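Local atomic coordinates of diol-dehydratase (Roseburia inulinivorans, PDB entry 5I2A), a protein that probably dehydrates 1,2-propanediol as a B12-independent glycyl radical enzyme of the diol dehydratase type. Residues A[485-488]-A[489-493]. Sequence-based numbering, arbitrary orientation.
Sequences SFQS and FDEFM
Ser-488 N-caps helix 489-521: its OG accepts the N-H of Glu-491 at 3.3 Å from N, helped by a chi1 of 66° that turns OG toward the start of the helix. The same N-H makes a weak bond to Ser-488 O, which also takes a weak, straighter one from Phe-492 N. Glu-491 answers by reaching back past the cap, straight from CA to CD (chi2 180°), and OE2 accepts the backbone N-H of Gln-487 at 3.1 Å from N. This nearly straight bond meets OE2 from above the carboxylate plane. Glu-491 OE1 lies 3.6 Å from Gln-487 CB, the two side chains running side by side. With an alanine at Glu-491, the N-H of Gln-487 would probably lose this acceptor, and the loop would be tied less firmly to the first turn. Phe-486 lays one ring face over that turn, with CD2 4.1 Å from CD2 of Phe-492 and the two side chains roughly perpendicular. Further out, helix 459-467 touches both phenylalanines through Val-465, and Phe-466 meets the Phe-492 ring edge-to-face. At this surface helix start, Glu-491 O sits 4.1 Å above the centre of the Phe-486 ring.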
ATOM      1  N   SER A 485     -21.144  16.535  41.845  1.00 27.18           N
ATOM      2  CA  SER A 485     -21.132  17.980  41.629  1.00 26.59           C
ATOM      3  C   SER A 485     -22.179  18.439  40.609  1.00 28.68           C
ATOM      4  O   SER A 485     -22.455  19.628  40.499  1.00 33.91           O
ATOM      5  CB  SER A 485     -19.745  18.443  41.177  1.00 31.78           C
ATOM      6  OG  SER A 485     -19.493  18.089  39.823  1.00 37.72           O
ATOM      7  N   PHE A 486     -22.760  17.510  39.853  1.00 29.24           N
ATOM      8  CA  PHE A 486     -23.755  17.891  38.846  1.00 28.93           C
ATOM      9  C   PHE A 486     -24.993  18.479  39.507  1.00 29.25           C
ATOM     10  O   PHE A 486     -25.524  17.901  40.449  1.00 27.99           O
ATOM     11  CB  PHE A 486     -24.140  16.690  37.980  1.00 30.41           C
ATOM     12  CG  PHE A 486     -23.014  16.178  37.121  1.00 27.89           C
ATOM     13  CD1 PHE A 486     -22.134  17.060  36.510  1.00 29.73           C
ATOM     14  CD2 PHE A 486     -22.833  14.826  36.930  1.00 24.67           C
ATOM     15  CE1 PHE A 486     -21.091  16.598  35.724  1.00 26.14           C
ATOM     16  CE2 PHE A 486     -21.782  14.357  36.145  1.00 26.63           C
ATOM     17  CZ  PHE A 486     -20.911  15.253  35.547  1.00 26.69           C
ATOM     18  N   GLN A 487     -25.454  19.620  39.007  1.00 32.24           N
ATOM     19  CA  GLN A 487     -26.546  20.349  39.653  1.00 32.58           C
ATOM     20  C   GLN A 487     -27.906  20.063  39.034  1.00 34.13           C
ATOM     21  O   GLN A 487     -28.933  20.435  39.593  1.00 36.13           O
ATOM     22  CB  GLN A 487     -26.286  21.858  39.602  1.00 32.90           C
ATOM     23  CG  GLN A 487     -24.989  22.298  40.268  1.00 42.20           C
ATOM     24  CD  GLN A 487     -25.028  22.186  41.781  1.00 50.12           C
ATOM     25  OE1 GLN A 487     -25.967  22.654  42.424  1.00 61.85           O
ATOM     26  NE2 GLN A 487     -24.005  21.565  42.357  1.00 53.58           N
ATOM     27  N   SER A 488     -27.920  19.424  37.873  1.00 29.21           N
ATOM     28  CA  SER A 488     -29.180  19.140  37.191  1.00 28.12           C
ATOM     29  C   SER A 488     -29.079  17.868  36.375  1.00 29.09           C
ATOM     30  O   SER A 488     -27.974  17.403  36.083  1.00 27.62           O
ATOM     31  CB  SER A 488     -29.572  20.291  36.277  1.00 28.65           C
ATOM     32  OG  SER A 488     -28.641  20.406  35.213  1.00 31.11           O
ATOM     33  N   PHE A 489     -30.225  17.319  35.986  1.00 27.39           N
ATOM     34  CA  PHE A 489     -30.217  16.132  35.143  1.00 24.65           C
ATOM     35  C   PHE A 489     -29.571  16.442  33.796  1.00 25.16           C
ATOM     36  O   PHE A 489     -28.829  15.631  33.273  1.00 23.60           O
ATOM     37  CB  PHE A 489     -31.621  15.587  34.934  1.00 24.73           C
ATOM     38  CG  PHE A 489     -31.670  14.439  33.983  1.00 22.18           C
ATOM     39  CD1 PHE A 489     -31.091  13.222  34.319  1.00 23.09           C
ATOM     40  CD2 PHE A 489     -32.275  14.577  32.745  1.00 24.16           C
ATOM     41  CE1 PHE A 489     -31.127  12.161  33.449  1.00 22.19           C
ATOM     42  CE2 PHE A 489     -32.315  13.519  31.857  1.00 25.24           C
ATOM     43  CZ  PHE A 489     -31.740  12.307  32.207  1.00 19.50           C
ATOM     44  N   ASP A 490     -29.842  17.626  33.251  1.00 27.88           N
ATOM     45  CA  ASP A 490     -29.217  18.039  32.000  1.00 24.91           C
ATOM     46  C   ASP A 490     -27.684  17.983  32.061  1.00 24.07           C
ATOM     47  O   ASP A 490     -27.046  17.665  31.071  1.00 23.52           O
ATOM     48  CB  ASP A 490     -29.659  19.449  31.606  1.00 28.54           C
ATOM     49  CG  ASP A 490     -31.101  19.499  31.152  1.00 30.43           C
ATOM     50  OD1 ASP A 490     -31.694  18.426  30.951  1.00 30.31           O
ATOM     51  OD2 ASP A 490     -31.638  20.609  30.990  1.00 36.95           O
ATOM     52  N   GLU A 491     -27.102  18.295  33.218  1.00 24.98           N
ATOM     53  CA  GLU A 491     -25.646  18.253  33.371  1.00 26.51           C
ATOM     54  C   GLU A 491     -25.115  16.822  33.354  1.00 25.37           C
ATOM     55  O   GLU A 491     -24.054  16.548  32.790  1.00 21.89           O
ATOM     56  CB  GLU A 491     -25.206  18.937  34.665  1.00 28.02           C
ATOM     57  CG  GLU A 491     -25.059  20.450  34.561  1.00 33.73           C
ATOM     58  CD  GLU A 491     -24.627  21.079  35.876  1.00 36.43           C
ATOM     59  OE1 GLU A 491     -25.168  22.144  36.223  1.00 47.81           O
ATOM     60  OE2 GLU A 491     -23.754  20.504  36.561  1.00 34.94           O
ATOM     61  N   PHE A 492     -25.847  15.922  33.995  1.00 23.20           N
ATOM     62  CA  PHE A 492     -25.510  14.507  33.943  1.00 22.75           C
ATOM     63  C   PHE A 492     -25.604  14.019  32.496  1.00 23.14           C
ATOM     64  O   PHE A 492     -24.699  13.360  32.017  1.00 19.82           O
ATOM     65  CB  PHE A 492     -26.430  13.693  34.854  1.00 22.66           C
ATOM     66  CG  PHE A 492     -26.038  12.236  34.981  1.00 22.88           C
ATOM     67  CD1 PHE A 492     -26.344  11.327  33.976  1.00 22.77           C
ATOM     68  CD2 PHE A 492     -25.398  11.776  36.116  1.00 20.56           C
ATOM     69  CE1 PHE A 492     -25.987   9.994  34.084  1.00 16.92           C
ATOM     70  CE2 PHE A 492     -25.049  10.442  36.243  1.00 19.10           C
ATOM     71  CZ  PHE A 492     -25.340   9.550  35.218  1.00 21.21           C
ATOM     72  N   MET A 493     -26.705  14.346  31.817  1.00 22.55           N
ATOM     73  CA  MET A 493     -26.928  13.919  30.430  1.00 22.13           C
ATOM     74  C   MET A 493     -25.807  14.370  29.521  1.00 22.63           C
ATOM     75  O   MET A 493     -25.345  13.611  28.674  1.00 21.79           O
ATOM     76  CB  MET A 493     -28.251  14.464  29.882  1.00 19.37           C
ATOM     77  CG  MET A 493     -29.413  13.512  29.981  1.00 28.88           C
ATOM     78  SD  MET A 493     -29.213  12.025  28.989  1.00 27.99           S
ATOM     79  CE  MET A 493     -30.441  12.236  27.721  1.00 23.25           C
TER